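Local coordinates for matrix protein VP40 (PDB 5B0V) that drives assembly and budding of Marburg virus particles as the viral matrix protein, a dimer that reorganizes into multimers at the plasma membrane, at residues A74-A79 and W97-I102; S259-S264 and V287-P292. One frame throughout, in Å; residues are numbered along the deposited sequence.

Interaction 1: A74-A79 and W97-I102; sequences AFTLEA and WLPLGI
Leu77 and Leu98 face each other as a hydrogen-bonded pair in an antiparallel hairpin, where strand 72-83 returns as strand 91-104. Their backbones bond both ways, Leu77 N to Leu98 O at 2.8 Å and Leu98 N to Leu77 O at 2.7 Å. The side chains on this face pack closely. Leu77 CB lies 4.0 Å from Leu98 CB, and Leu77 CG lies 4.0 Å from Leu100 CD1. Ala79 CB adds a contact with Leu98 CD1. Val185 and Leu183 of the adjacent strand 176-187 flank Phe75 and Leu77. Phe159 and Val164 touch Leu98, and the leucines and Phe75 are buried.

The register slips by one residue at a classic beta bulge, where Leu100 and Gly101 both face Phe75. Phe75 N donates to Gly101 O at 2.9 Å, and Leu100 N donates to Phe75 O. The same Gly101 O sits at the edge of the Phe75 ring, in its plane. Gly101 has a phi of 140°, which suits glycine.

The non-hydrogen-bonded pair Glu78 and Trp97, at one end of the other face, is looser and partly exposed. Glu78 CG lies anti to its carbonyl carbon (chi1 -54°), and the chain beyond it is extended, which carries OE2 to the indole edge. Glu78 OE2 is 3.6 Å from Trp97 NE1, with the carboxylate turned 82° from the ring. Further along this face the methyl CG2 of Thr76 rests 3.4 Å from Leu98 O, and Gln290 packs on Ala74, Thr76, Pro99 and Ile102.

The grip therefore comes from backbone bonds and leucine packing; the acidic group may add a modest attraction to the indole N-H.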
loop_
_atom_site.group_PDB
_atom_site.type_symbol
_atom_site.label_atom_id
_atom_site.label_comp_id
_atom_site.label_asym_id
_atom_site.label_seq_id
_atom_site.Cartn_x
_atom_site.Cartn_y
_atom_site.Cartn_z
ATOM N N ALA A 74 12.979 -6.870 -2.714
ATOM C CA ALA A 74 13.356 -6.927 -1.300
ATOM C C ALA A 74 12.400 -6.023 -0.530
ATOM O O ALA A 74 12.178 -4.869 -0.916
ATOM C CB ALA A 74 14.771 -6.447 -1.108
ATOM N N PHE A 75 11.826 -6.582 0.536
ATOM C CA PHE A 75 10.890 -5.898 1.427
ATOM C C PHE A 75 11.535 -5.669 2.788
ATOM O O PHE A 75 12.005 -6.620 3.426
ATOM C CB PHE A 75 9.658 -6.779 1.631
ATOM C CG PHE A 75 8.863 -6.980 0.400
ATOM C CD1 PHE A 75 9.253 -7.909 -0.553
ATOM C CD2 PHE A 75 7.713 -6.252 0.187
ATOM C CE1 PHE A 75 8.510 -8.084 -1.707
ATOM C CE2 PHE A 75 6.965 -6.436 -0.950
ATOM C CZ PHE A 75 7.360 -7.346 -1.897
ATOM N N THR A 76 11.505 -4.431 3.248
ATOM C CA THR A 76 12.077 -4.062 4.539
ATOM C C THR A 76 11.230 -3.031 5.281
ATOM O O THR A 76 10.806 -2.025 4.705
ATOM C CB THR A 76 13.457 -3.434 4.333
ATOM O OG1 THR A 76 14.201 -4.265 3.457
ATOM C CG2 THR A 76 14.206 -3.312 5.641
ATOM N N LEU A 77 10.979 -3.262 6.556
ATOM C CA LEU A 77 10.414 -2.214 7.392
ATOM C C LEU A 77 11.530 -1.371 8.000
ATOM O O LEU A 77 12.501 -1.886 8.552
ATOM C CB LEU A 77 9.556 -2.798 8.513
ATOM C CG LEU A 77 8.185 -3.302 8.104
ATOM C CD1 LEU A 77 7.502 -3.817 9.359
ATOM C CD2 LEU A 77 7.366 -2.210 7.424
ATOM N N GLU A 78 11.338 -0.066 7.927
ATOM C CA GLU A 78 12.220 0.901 8.556
ATOM C C GLU A 78 11.449 1.539 9.665
ATOM O O GLU A 78 10.366 2.059 9.418
ATOM C CB GLU A 78 12.615 1.946 7.547
ATOM C CG GLU A 78 13.205 1.360 6.277
ATOM C CD GLU A 78 13.941 2.447 5.502
ATOM O OE1 GLU A 78 13.566 3.626 5.664
ATOM O OE2 GLU A 78 14.889 2.154 4.745
ATOM N N ALA A 79 11.976 1.498 10.883
ATOM C CA ALA A 79 11.204 1.938 12.041
ATOM C C ALA A 79 11.898 3.021 12.826
ATOM O O ALA A 79 13.111 3.102 12.835
ATOM C CB ALA A 79 10.911 0.770 12.951
ATOM N N TRP A 97 16.197 -1.154 11.186
ATOM C CA TRP A 97 15.945 -1.744 9.869
ATOM C C TRP A 97 15.596 -3.212 9.969
ATOM O O TRP A 97 16.375 -4.000 10.456
ATOM C CB TRP A 97 17.183 -1.550 9.006
ATOM C CG TRP A 97 17.337 -0.098 8.649
ATOM C CD1 TRP A 97 16.821 0.524 7.544
ATOM C CD2 TRP A 97 18.003 0.919 9.409
ATOM N NE1 TRP A 97 17.150 1.860 7.562
ATOM C CE2 TRP A 97 17.882 2.122 8.688
ATOM C CE3 TRP A 97 18.713 0.925 10.618
ATOM C CZ2 TRP A 97 18.437 3.326 9.131
ATOM C CZ3 TRP A 97 19.278 2.143 11.070
ATOM C CH2 TRP A 97 19.129 3.321 10.319
ATOM N N LEU A 98 14.424 -3.564 9.463
ATOM C CA LEU A 98 13.813 -4.858 9.705
ATOM C C LEU A 98 13.481 -5.545 8.383
ATOM O O LEU A 98 12.438 -5.296 7.779
ATOM C CB LEU A 98 12.541 -4.644 10.530
ATOM C CG LEU A 98 12.791 -3.867 11.836
ATOM C CD1 LEU A 98 11.507 -3.339 12.445
ATOM C CD2 LEU A 98 13.506 -4.726 12.844
ATOM N N PRO A 99 14.391 -6.373 7.881
ATOM C CA PRO A 99 14.094 -7.136 6.668
ATOM C C PRO A 99 12.913 -8.057 6.883
ATOM O O PRO A 99 12.790 -8.633 7.953
ATOM C CB PRO A 99 15.350 -7.964 6.478
ATOM C CG PRO A 99 16.408 -7.107 7.051
ATOM C CD PRO A 99 15.813 -6.416 8.227
ATOM N N LEU A 100 12.048 -8.187 5.893
ATOM C CA LEU A 100 10.929 -9.131 5.967
ATOM C C LEU A 100 11.038 -10.234 4.948
ATOM O O LEU A 100 10.290 -11.186 5.030
ATOM C CB LEU A 100 9.608 -8.430 5.680
ATOM C CG LEU A 100 9.300 -7.157 6.468
ATOM C CD1 LEU A 100 8.002 -6.591 5.922
ATOM C CD2 LEU A 100 9.180 -7.436 7.953
ATOM N N GLY A 101 11.917 -10.079 3.957
ATOM C CA GLY A 101 12.085 -11.080 2.933
ATOM C C GLY A 101 12.286 -10.557 1.534
ATOM O O GLY A 101 12.021 -9.394 1.224
ATOM N N ILE A 102 12.722 -11.462 0.676
ATOM C CA ILE A 102 12.797 -11.214 -0.746
ATOM C C ILE A 102 11.814 -12.121 -1.461
ATOM O O ILE A 102 11.803 -13.300 -1.215
ATOM C CB ILE A 102 14.203 -11.504 -1.232
ATOM C CG1 ILE A 102 15.159 -10.538 -0.542
ATOM C CG2 ILE A 102 14.264 -11.401 -2.747
ATOM C CD1 ILE A 102 16.585 -10.737 -0.937
#

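Interaction 2: S259-S264 and V287-P292; sequences SLFRIS and VYFQAP
This antiparallel pair forms one side of a three-stranded sheet, in which strand 260-264 lies between strands 251-253 and 286-290. Phe261 and Phe289 are a hydrogen-bonded pair. Phe261 N donates to Phe289 O at 2.8 Å, almost straight, and Phe289 N returns a bond to Phe261 O. Ile263 and Val287 form the next such pair.

On the face of these four residues, Phe289 carries its ring back across the neighbouring strand. Its CG stands between the backbone N and the carbonyl carbon (chi1 69°), which brings the ring beneath Phe261. Phe261 CB lies over one face of that ring, 3.7 Å from its centroid, in a CH-pi contact. The two rings are near parallel, 26° apart, but slid so far that they barely overlap. Past them, Phe261 CE1 meets Ala291 CB at 3.4 Å, and Ile263 CG1 touches Phe289 CE1. Phe300 adds an edge-to-face contact on Phe261, and Val251 packs on Phe261, Ile263 and Phe289.

The reverse face is partly polar. Arg262 and Tyr288 lie side by side and point the same way. Arg262 CB sits over the phenol ring, 3.8 Å from its centroid. The extended chain then carries the guanidinium past the rim, its plane 83° from the ring. Arg262 NH1 donates to Tyr288 OH at 3.1 Å. Glu252 pairs with Arg262 NH2 in a salt bridge, and Asp191 bonds to Tyr288 OH.

Beyond the strand ends, a less well-directed bond runs from Ala291 N to Ser259 O at 3.2 Å, the donor standing above the carbonyl plane. Ser259, Gln290 and Pro292 rest on the 72-104 hairpin. Aromatic and aliphatic groups thus make one face apolar. On the other, Glu252 probably balances the arginine charge, while Asp191 and Arg262 NH1 hold the phenol oxygen.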
loop_
_atom_site.group_PDB
_atom_site.type_symbol
_atom_site.label_atom_id
_atom_site.label_comp_id
_atom_site.label_asym_id
_atom_site.label_seq_id
_atom_site.Cartn_x
_atom_site.Cartn_y
_atom_site.Cartn_z
ATOM N N SER A 259 19.445 -1.574 3.097
ATOM C CA SER A 259 19.399 -2.883 3.730
ATOM C C SER A 259 19.673 -4.069 2.776
ATOM O O SER A 259 19.074 -5.137 2.909
ATOM C CB SER A 259 18.035 -3.049 4.407
ATOM O OG SER A 259 17.761 -1.974 5.282
ATOM N N LEU A 260 20.585 -3.891 1.830
ATOM C CA LEU A 260 20.749 -4.869 0.767
ATOM C C LEU A 260 22.203 -5.096 0.396
ATOM O O LEU A 260 22.936 -4.180 0.058
ATOM C CB LEU A 260 19.972 -4.413 -0.454
ATOM C CG LEU A 260 19.728 -5.454 -1.557
ATOM C CD1 LEU A 260 18.668 -6.442 -1.115
ATOM C CD2 LEU A 260 19.306 -4.803 -2.870
ATOM N N PHE A 261 22.592 -6.357 0.440
ATOM C CA PHE A 261 23.954 -6.776 0.172
ATOM C C PHE A 261 23.976 -7.855 -0.868
ATOM O O PHE A 261 22.973 -8.569 -1.075
ATOM C CB PHE A 261 24.570 -7.267 1.455
ATOM C CG PHE A 261 24.535 -6.229 2.528
ATOM C CD1 PHE A 261 23.353 -5.931 3.200
ATOM C CD2 PHE A 261 25.666 -5.492 2.813
ATOM C CE1 PHE A 261 23.335 -4.940 4.172
ATOM C CE2 PHE A 261 25.648 -4.513 3.775
ATOM C CZ PHE A 261 24.490 -4.235 4.449
ATOM N N ARG A 262 25.125 -7.972 -1.520
ATOM C CA ARG A 262 25.302 -8.976 -2.561
ATOM C C ARG A 262 26.678 -9.666 -2.509
ATOM O O ARG A 262 27.629 -9.129 -1.951
ATOM C CB ARG A 262 25.045 -8.321 -3.908
ATOM C CG ARG A 262 26.024 -7.268 -4.294
ATOM C CD ARG A 262 25.805 -6.945 -5.756
ATOM N NE ARG A 262 26.464 -5.671 -6.049
ATOM C CZ ARG A 262 25.936 -4.608 -6.642
ATOM N NH1 ARG A 262 24.691 -4.600 -7.088
ATOM N NH2 ARG A 262 26.689 -3.541 -6.820
ATOM N N ILE A 263 26.760 -10.865 -3.082
ATOM C CA ILE A 263 28.028 -11.597 -3.201
ATOM C C ILE A 263 28.190 -12.102 -4.620
ATOM O O ILE A 263 27.393 -12.911 -5.115
ATOM C CB ILE A 263 28.107 -12.817 -2.273
ATOM C CG1 ILE A 263 27.895 -12.419 -0.832
ATOM C CG2 ILE A 263 29.465 -13.503 -2.381
ATOM C CD1 ILE A 263 27.608 -13.592 0.077
ATOM N N SER A 264 29.238 -11.644 -5.284
ATOM C CA SER A 264 29.535 -12.192 -6.579
ATOM C C SER A 264 30.333 -13.502 -6.352
ATOM O O SER A 264 31.207 -13.593 -5.455
ATOM C CB SER A 264 30.238 -11.175 -7.448
ATOM O OG SER A 264 31.606 -11.254 -7.206
ATOM N N VAL A 287 24.402 -13.472 -5.607
ATOM C CA VAL A 287 23.282 -13.549 -4.668
ATOM C C VAL A 287 23.105 -12.312 -3.848
ATOM O O VAL A 287 24.030 -11.777 -3.307
ATOM C CB VAL A 287 23.401 -14.676 -3.665
ATOM C CG1 VAL A 287 23.113 -15.981 -4.342
ATOM C CG2 VAL A 287 24.773 -14.707 -3.048
ATOM N N TYR A 288 21.868 -11.883 -3.747
ATOM C CA TYR A 288 21.534 -10.743 -2.959
ATOM C C TYR A 288 20.961 -11.237 -1.666
ATOM O O TYR A 288 20.370 -12.292 -1.609
ATOM C CB TYR A 288 20.520 -9.870 -3.703
ATOM C CG TYR A 288 21.161 -9.120 -4.830
ATOM C CD1 TYR A 288 21.354 -9.715 -6.047
ATOM C CD2 TYR A 288 21.598 -7.840 -4.662
ATOM C CE1 TYR A 288 21.944 -9.045 -7.086
ATOM C CE2 TYR A 288 22.201 -7.160 -5.695
ATOM C CZ TYR A 288 22.380 -7.774 -6.903
ATOM O OH TYR A 288 22.958 -7.065 -7.936
ATOM N N PHE A 289 21.150 -10.474 -0.616
ATOM C CA PHE A 289 20.539 -10.817 0.642
ATOM C C PHE A 289 20.296 -9.529 1.423
ATOM O O PHE A 289 20.807 -8.462 1.083
ATOM C CB PHE A 289 21.414 -11.837 1.421
ATOM C CG PHE A 289 22.718 -11.281 1.945
ATOM C CD1 PHE A 289 23.852 -11.258 1.146
ATOM C CD2 PHE A 289 22.812 -10.811 3.230
ATOM C CE1 PHE A 289 25.056 -10.763 1.619
ATOM C CE2 PHE A 289 24.001 -10.315 3.709
ATOM C CZ PHE A 289 25.121 -10.286 2.908
ATOM N N GLN A 290 19.494 -9.642 2.459
ATOM C CA GLN A 290 19.098 -8.487 3.223
ATOM C C GLN A 290 19.773 -8.484 4.567
ATOM O O GLN A 290 19.835 -9.520 5.239
ATOM C CB GLN A 290 17.608 -8.525 3.487
ATOM C CG GLN A 290 16.733 -8.689 2.276
ATOM C CD GLN A 290 15.325 -8.353 2.650
ATOM O OE1 GLN A 290 14.602 -9.199 3.181
ATOM N NE2 GLN A 290 14.943 -7.077 2.454
ATOM N N ALA A 291 20.264 -7.308 4.950
ATOM C CA ALA A 291 20.733 -7.054 6.301
ATOM C C ALA A 291 20.393 -5.618 6.634
ATOM O O ALA A 291 20.169 -4.831 5.728
ATOM C CB ALA A 291 22.214 -7.264 6.395
ATOM N N PRO A 292 20.362 -5.268 7.932
ATOM C CA PRO A 292 20.074 -3.908 8.312
ATOM C C PRO A 292 20.992 -2.914 7.665
ATOM O O PRO A 292 22.153 -3.176 7.502
ATOM C CB PRO A 292 20.273 -3.941 9.815
ATOM C CG PRO A 292 19.764 -5.284 10.199
ATOM C CD PRO A 292 20.301 -6.168 9.102
#

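The two contacts lie in different sheets and share no strand, yet they meet at Gln290. Its amide extends from interaction 2 and probably bonds through NE2 to Phe75 O, with a weak bond from Gly101 N to OE1. It therefore joins the hairpin of interaction 1 at the bulge. Ser259 and Pro292 also rest on Trp97, and these residues mark where the two sheets meet. Interaction 2 is the more buried; interaction 1 is partly buried, with several partly exposed residues. Both are antiparallel and backbone-bonded. Interaction 1 packs leucines against one another and on strands 176-187 and 156-160, whereas interaction 2 relies on aromatic faces and a network of arginine, tyrosine and acidic residues.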